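Local atomic coordinates of peroxidase (PDB entry 6QZO), a protein that binds heme b and probably acts as a peroxidase of the dye-decolourising (DyP-type) family. Residues 256-259 with 260-263; 297-300 with 301-305. All coordinates share one frame; numbering follows the deposited sequence.

How the contacts relate
Both contacts are local loops in the C-terminal half of this DyP-type peroxidase, and both touch the same heme, although their nearest atoms lie about 7 Å apart. Contact 1 (256-263) follows helix 248-255 and is partly buried; contact 2 (297-305) joins helix 292-296, which opens with the axial ligand His-292, to strand 306-314 and lies at the surface. Their chemistry follows their place. In contact 1 a threonine hydroxyl and an arginine bind backbone groups inside a closed loop, and the heme meets an arginine beside one propionate. In contact 2 a beta turn carries charged side chains with partners elsewhere, while proline and phenylalanine lie by a propionate and a vinyl group.

Contact 1: residues 256-259 with 260-263; sequences GRTL and RTGA. With HEM (protoporphyrin IX containing Fe), chain I.
Arg-257, just past the positive-phi Gly-256 that ends helix 248-255, turns its guanidinium back to the chain: NE gives a hydrogen bond to Gly-262 O (3.0 Å, 160° at the hydrogen), which lies at the edge of the guanidinium near its plane. The bend at chi3 (88°) carries the group there, while CD packs 3.8 Å from CAA of the heme propionate arm. Shortened to an alanine here, the side chain would probably leave Gly-262 O without this donor and a gap beside that arm. Next, Thr-258 closes the loop. Its N bonds Ala-263 O at 2.7 Å, nearly along the C=O axis. Its OG1, set between backbone N and carbonyl carbon (chi1 67°), accepts a hydrogen bond from Thr-261 OG1 at 2.8 Å and weak ones from the N atoms of Gly-262, whose phi is positive, and Ala-263. Leu-259 turns a nonpolar side chain suited to this buried position onto Arg-248 and Arg-251. Beyond it, Thr-261 CG2 lies 3.6 Å above the Arg-260 guanidinium plane. One short and two weak bonds thus converge on one hydroxyl, and Arg-257 NH1, 4.0 Å from heme O2A, would probably ease the propionate's negative charge at a distance.

Contact 2: residues 297-300 with 301-305; sequences RPTQ and REETF. With HEM (protoporphyrin IX containing Fe), chain I.
Glu-303 and Gln-300 close the compact part of this loop, a type I beta turn in which Glu-303 N bonds Gln-300 O at 2.9 Å, approaching from above the carbonyl plane. Glu-303 then centres an inverse gamma turn, with Thr-304 N bonded to Glu-302 O. With CG anti to the carbonyl carbon (chi1 -68°) and the chain extended beyond it, the Glu-303 carboxylate reaches back alongside Thr-299, apparently accepting its N-H, although the position of OE1 is uncertain, and pairs with Arg-345 of helix 340-348. Behind the turn, the fixed ring of Pro-298 gives a compact apolar surface against Thr-304 and the Glu-303 backbone, CG lying 3.5 Å from Glu-303 O. Its CD comes 3.9 Å from heme O1D. Phe-305 is buried at the far end, its CZ near the heme vinyl carbon CBC and its ring meeting Phe-339. The outer side is looser. Gln-300 and Glu-302 run side by side, amide and carboxylate planes 8° apart, with Glu-302 OE2 3.4 Å from Gln-300 CB. Arg-301 extends to salt bridges with Asp-211 and Asp-213. Backbone bonds therefore set the turn's shape, Arg-301 and Glu-303 tie it to neighbouring parts of the fold, and Pro-298 and Phe-305 border the heme, at a propionate and a vinyl group.

Contact 1: residues 256-259 with 260-263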
loop_
_atom_site.group_PDB
_atom_site.type_symbol
_atom_site.label_atom_id
_atom_site.label_comp_id
_atom_site.label_asym_id
_atom_site.label_seq_id
_atom_site.Cartn_x
_atom_site.Cartn_y
_atom_site.Cartn_z
ATOM N N GLY A 256 -27.185 -9.737 5.323
ATOM C CA GLY A 256 -27.883 -10.555 6.331
ATOM C C GLY A 256 -27.220 -10.475 7.699
ATOM O O GLY A 256 -27.598 -11.274 8.565
ATOM N N ARG A 257 -26.272 -9.544 7.897
ATOM C CA ARG A 257 -25.575 -9.320 9.194
ATOM C C ARG A 257 -25.424 -7.814 9.472
ATOM O O ARG A 257 -25.380 -7.022 8.506
ATOM C CB ARG A 257 -24.201 -10.005 9.201
ATOM C CG ARG A 257 -24.234 -11.472 8.801
ATOM C CD ARG A 257 -22.869 -12.125 8.810
ATOM N NE ARG A 257 -22.684 -12.612 10.161
ATOM C CZ ARG A 257 -22.556 -13.872 10.546
ATOM N NH1 ARG A 257 -22.517 -14.867 9.677
ATOM N NH2 ARG A 257 -22.441 -14.113 11.843
ATOM N N THR A 258 -25.315 -7.430 10.744
ATOM C CA THR A 258 -25.249 -6.007 11.182
ATOM C C THR A 258 -23.832 -5.486 10.974
ATOM O O THR A 258 -22.892 -6.313 10.958
ATOM C CB THR A 258 -25.690 -5.815 12.637
ATOM O OG1 THR A 258 -24.719 -6.461 13.457
ATOM C CG2 THR A 258 -27.071 -6.371 12.911
ATOM N N LEU A 259 -23.677 -4.174 10.812
ATOM C CA LEU A 259 -22.352 -3.558 10.534
ATOM C C LEU A 259 -21.594 -3.365 11.843
ATOM O O LEU A 259 -20.366 -3.594 11.851
ATOM C CB LEU A 259 -22.559 -2.256 9.758
ATOM C CG LEU A 259 -22.956 -2.490 8.302
ATOM C CD1 LEU A 259 -23.635 -1.263 7.707
ATOM C CD2 LEU A 259 -21.733 -2.899 7.483
ATOM N N ARG A 260 -22.300 -3.032 12.923
ATOM C CA ARG A 260 -21.657 -2.724 14.221
ATOM C C ARG A 260 -21.022 -4.009 14.756
ATOM O O ARG A 260 -19.787 -4.055 14.802
ATOM C CB ARG A 260 -22.653 -2.103 15.203
ATOM C CG ARG A 260 -21.995 -1.518 16.448
ATOM C CD ARG A 260 -22.996 -0.903 17.416
ATOM N NE ARG A 260 -23.433 -1.693 18.583
ATOM C CZ ARG A 260 -24.489 -2.511 18.615
ATOM N NH1 ARG A 260 -25.216 -2.717 17.528
ATOM N NH2 ARG A 260 -24.796 -3.142 19.739
ATOM N N THR A 261 -21.827 -5.020 15.108
ATOM C CA THR A 261 -21.367 -6.234 15.835
ATOM C C THR A 261 -20.916 -7.311 14.837
ATOM O O THR A 261 -20.007 -8.096 15.192
ATOM C CB THR A 261 -22.457 -6.774 16.763
ATOM O OG1 THR A 261 -23.584 -7.086 15.946
ATOM C CG2 THR A 261 -22.903 -5.784 17.822
ATOM N N GLY A 262 -21.504 -7.339 13.638
ATOM C CA GLY A 262 -21.284 -8.399 12.629
ATOM C C GLY A 262 -22.177 -9.612 12.884
ATOM O O GLY A 262 -21.902 -10.678 12.331
ATOM N N ALA A 263 -23.204 -9.445 13.709
ATOM C CA ALA A 263 -24.180 -10.485 14.088
ATOM C C ALA A 263 -25.171 -10.671 12.949
ATOM O O ALA A 263 -25.436 -9.733 12.204
ATOM C CB ALA A 263 -24.903 -10.079 15.354
HETATM C CHA HEM I . -19.746 -14.086 3.707
HETATM C CHB HEM I . -18.672 -9.748 1.922
HETATM C CHC HEM I . -17.883 -11.739 -2.409
HETATM C CHD HEM I . -18.555 -16.126 -0.526
HETATM C C1A HEM I . -19.549 -12.739 3.575
HETATM C C2A HEM I . -19.836 -11.780 4.591
HETATM C C3A HEM I . -19.546 -10.559 4.075
HETATM C C4A HEM I . -19.052 -10.763 2.768
HETATM C CMA HEM I . -19.692 -9.212 4.757
HETATM C CAA HEM I . -20.420 -12.051 5.966
HETATM C CBA HEM I . -19.367 -12.322 7.040
HETATM C CGA HEM I . -18.762 -13.669 6.813
HETATM O O1A HEM I . -17.710 -13.718 6.117
HETATM O O2A HEM I . -19.313 -14.697 7.297
HETATM C C1B HEM I . -18.373 -9.944 0.579
HETATM C C2B HEM I . -18.044 -8.862 -0.281
HETATM C C3B HEM I . -17.822 -9.411 -1.521
HETATM C C4B HEM I . -18.040 -10.854 -1.354
HETATM C CMB HEM I . -17.945 -7.392 0.119
HETATM C CAB HEM I . -17.376 -8.792 -2.785
HETATM C CBB HEM I . -16.882 -7.557 -2.872
HETATM C C1C HEM I . -17.981 -13.106 -2.288
HETATM C C2C HEM I . -17.799 -13.996 -3.345
HETATM C C3C HEM I . -17.987 -15.267 -2.853
HETATM C C4C HEM I . -18.289 -15.131 -1.440
HETATM C CMC HEM I . -17.470 -13.700 -4.782
HETATM C CAC HEM I . -17.827 -16.378 -3.828
HETATM C CBC HEM I . -17.950 -17.651 -3.568
HETATM C C1D HEM I . -18.945 -15.896 0.809
HETATM C C2D HEM I . -19.254 -16.998 1.740
HETATM C C3D HEM I . -19.605 -16.433 2.909
HETATM C C4D HEM I . -19.491 -14.983 2.681
HETATM C CMD HEM I . -19.248 -18.497 1.497
HETATM C CAD HEM I . -20.021 -17.167 4.190
HETATM C CBD HEM I . -21.547 -17.399 4.213
HETATM C CGD HEM I . -22.078 -18.171 5.416
HETATM O O1D HEM I . -21.989 -19.416 5.464
HETATM O O2D HEM I . -22.653 -17.581 6.375
HETATM N NA HEM I . -19.070 -12.100 2.469
HETATM N NB HEM I . -18.365 -11.096 -0.094
HETATM N NC HEM I . -18.284 -13.785 -1.145
HETATM N ND HEM I . -19.104 -14.718 1.429
HETATM FE FE HEM I . -18.812 -12.990 0.716
#

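Contact 2: residues 297-300 with 301-305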
loop_
_atom_site.group_PDB
_atom_site.type_symbol
_atom_site.label_atom_id
_atom_site.label_comp_id
_atom_site.label_asym_id
_atom_site.label_seq_id
_atom_site.Cartn_x
_atom_site.Cartn_y
_atom_site.Cartn_z
ATOM N N ARG A 297 -24.144 -19.502 1.541
ATOM C CA ARG A 297 -24.118 -20.640 2.496
ATOM C C ARG A 297 -23.881 -21.945 1.725
ATOM O O ARG A 297 -24.355 -22.088 0.602
ATOM C CB ARG A 297 -25.433 -20.692 3.282
ATOM C CG ARG A 297 -25.382 -21.634 4.470
ATOM C CD ARG A 297 -26.695 -21.803 5.191
ATOM N NE ARG A 297 -26.481 -22.702 6.314
ATOM C CZ ARG A 297 -26.291 -22.322 7.588
ATOM N NH1 ARG A 297 -26.269 -21.033 7.915
ATOM N NH2 ARG A 297 -26.107 -23.237 8.529
ATOM N N PRO A 298 -23.131 -22.927 2.284
ATOM C CA PRO A 298 -23.061 -24.264 1.705
ATOM C C PRO A 298 -24.448 -24.913 1.560
ATOM O O PRO A 298 -25.202 -24.900 2.514
ATOM C CB PRO A 298 -22.217 -25.059 2.724
ATOM C CG PRO A 298 -21.367 -24.009 3.385
ATOM C CD PRO A 298 -22.278 -22.801 3.482
ATOM N N THR A 299 -24.720 -25.459 0.376
ATOM C CA THR A 299 -25.923 -26.278 0.048
ATOM C C THR A 299 -25.600 -27.759 0.280
ATOM O O THR A 299 -26.512 -28.507 0.613
ATOM C CB THR A 299 -26.399 -25.948 -1.372
ATOM O OG1 THR A 299 -27.563 -25.134 -1.217
ATOM C CG2 THR A 299 -26.696 -27.148 -2.235
ATOM N N GLN A 300 -24.338 -28.148 0.084
ATOM C CA GLN A 300 -23.793 -29.494 0.376
ATOM C C GLN A 300 -22.482 -29.305 1.136
ATOM O O GLN A 300 -21.867 -28.252 0.969
ATOM C CB GLN A 300 -23.537 -30.253 -0.926
ATOM C CG GLN A 300 -24.765 -30.402 -1.796
ATOM C CD GLN A 300 -25.719 -31.448 -1.269
ATOM O OE1 GLN A 300 -25.437 -32.186 -0.318
ATOM N NE2 GLN A 300 -26.861 -31.542 -1.923
ATOM N N ARG A 301 -22.070 -30.303 1.917
ATOM C CA ARG A 301 -20.853 -30.221 2.765
ATOM C C ARG A 301 -19.703 -29.576 1.971
ATOM O O ARG A 301 -19.016 -28.704 2.562
ATOM C CB ARG A 301 -20.429 -31.597 3.263
ATOM C CG ARG A 301 -19.092 -31.580 3.993
ATOM C CD ARG A 301 -18.897 -32.782 4.893
ATOM N NE ARG A 301 -17.670 -32.586 5.656
ATOM C CZ ARG A 301 -16.439 -32.851 5.212
ATOM N NH1 ARG A 301 -16.246 -33.352 3.999
ATOM N NH2 ARG A 301 -15.398 -32.635 5.996
ATOM N N GLU A 302 -19.512 -29.953 0.703
ATOM C CA GLU A 302 -18.280 -29.618 -0.064
ATOM C C GLU A 302 -18.342 -28.189 -0.628
ATOM O O GLU A 302 -17.278 -27.697 -1.041
ATOM C CB GLU A 302 -17.992 -30.677 -1.138
ATOM C CG GLU A 302 -19.012 -30.763 -2.258
ATOM C CD GLU A 302 -20.233 -31.639 -2.062
ATOM O OE1 GLU A 302 -20.276 -32.366 -1.026
ATOM O OE2 GLU A 302 -21.132 -31.573 -2.943
ATOM N N GLU A 303 -19.505 -27.529 -0.597
ATOM C CA GLU A 303 -19.711 -26.169 -1.169
ATOM C C GLU A 303 -19.230 -25.096 -0.169
ATOM O O GLU A 303 -20.014 -24.203 0.187
ATOM C CB GLU A 303 -21.180 -25.970 -1.547
ATOM C CG GLU A 303 -21.617 -26.822 -2.712
ATOM C CD GLU A 303 -23.040 -26.540 -3.162
ATOM O OE1 GLU A 303 -23.752 -25.838 -2.412
ATOM O OE2 GLU A 303 -23.428 -26.985 -4.274
ATOM N N THR A 304 -17.959 -25.172 0.215
ATOM C CA THR A 304 -17.269 -24.284 1.181
ATOM C C THR A 304 -15.806 -24.171 0.745
ATOM O O THR A 304 -15.362 -25.000 -0.085
ATOM C CB THR A 304 -17.466 -24.805 2.607
ATOM O OG1 THR A 304 -16.990 -23.837 3.547
ATOM C CG2 THR A 304 -16.768 -26.123 2.841
ATOM N N PHE A 305 -15.086 -23.173 1.247
ATOM C CA PHE A 305 -13.677 -22.903 0.882
ATOM C C PHE A 305 -13.090 -21.937 1.914
ATOM O O PHE A 305 -13.866 -21.228 2.592
ATOM C CB PHE A 305 -13.589 -22.356 -0.551
ATOM C CG PHE A 305 -14.712 -21.426 -0.924
ATOM C CD1 PHE A 305 -14.679 -20.089 -0.561
ATOM C CD2 PHE A 305 -15.824 -21.906 -1.591
ATOM C CE1 PHE A 305 -15.735 -19.245 -0.868
ATOM C CE2 PHE A 305 -16.878 -21.064 -1.898
ATOM C CZ PHE A 305 -16.828 -19.734 -1.541
HETATM C CHA HEM I . -19.746 -14.086 3.707
HETATM C CHB HEM I . -18.672 -9.748 1.922
HETATM C CHC HEM I . -17.883 -11.739 -2.409
HETATM C CHD HEM I . -18.555 -16.126 -0.526
HETATM C C1A HEM I . -19.549 -12.739 3.575
HETATM C C2A HEM I . -19.836 -11.780 4.591
HETATM C C3A HEM I . -19.546 -10.559 4.075
HETATM C C4A HEM I . -19.052 -10.763 2.768
HETATM C CMA HEM I . -19.692 -9.212 4.757
HETATM C CAA HEM I . -20.420 -12.051 5.966
HETATM C CBA HEM I . -19.367 -12.322 7.040
HETATM C CGA HEM I . -18.762 -13.669 6.813
HETATM O O1A HEM I . -17.710 -13.718 6.117
HETATM O O2A HEM I . -19.313 -14.697 7.297
HETATM C C1B HEM I . -18.373 -9.944 0.579
HETATM C C2B HEM I . -18.044 -8.862 -0.281
HETATM C C3B HEM I . -17.822 -9.411 -1.521
HETATM C C4B HEM I . -18.040 -10.854 -1.354
HETATM C CMB HEM I . -17.945 -7.392 0.119
HETATM C CAB HEM I . -17.376 -8.792 -2.785
HETATM C CBB HEM I . -16.882 -7.557 -2.872
HETATM C C1C HEM I . -17.981 -13.106 -2.288
HETATM C C2C HEM I . -17.799 -13.996 -3.345
HETATM C C3C HEM I . -17.987 -15.267 -2.853
HETATM C C4C HEM I . -18.289 -15.131 -1.440
HETATM C CMC HEM I . -17.470 -13.700 -4.782
HETATM C CAC HEM I . -17.827 -16.378 -3.828
HETATM C CBC HEM I . -17.950 -17.651 -3.568
HETATM C C1D HEM I . -18.945 -15.896 0.809
HETATM C C2D HEM I . -19.254 -16.998 1.740
HETATM C C3D HEM I . -19.605 -16.433 2.909
HETATM C C4D HEM I . -19.491 -14.983 2.681
HETATM C CMD HEM I . -19.248 -18.497 1.497
HETATM C CAD HEM I . -20.021 -17.167 4.190
HETATM C CBD HEM I . -21.547 -17.399 4.213
HETATM C CGD HEM I . -22.078 -18.171 5.416
HETATM O O1D HEM I . -21.989 -19.416 5.464
HETATM O O2D HEM I . -22.653 -17.581 6.375
HETATM N NA HEM I . -19.070 -12.100 2.469
HETATM N NB HEM I . -18.365 -11.096 -0.094
HETATM N NC HEM I . -18.284 -13.785 -1.145
HETATM N ND HEM I . -19.104 -14.718 1.429
HETATM FE FE HEM I . -18.812 -12.990 0.716
#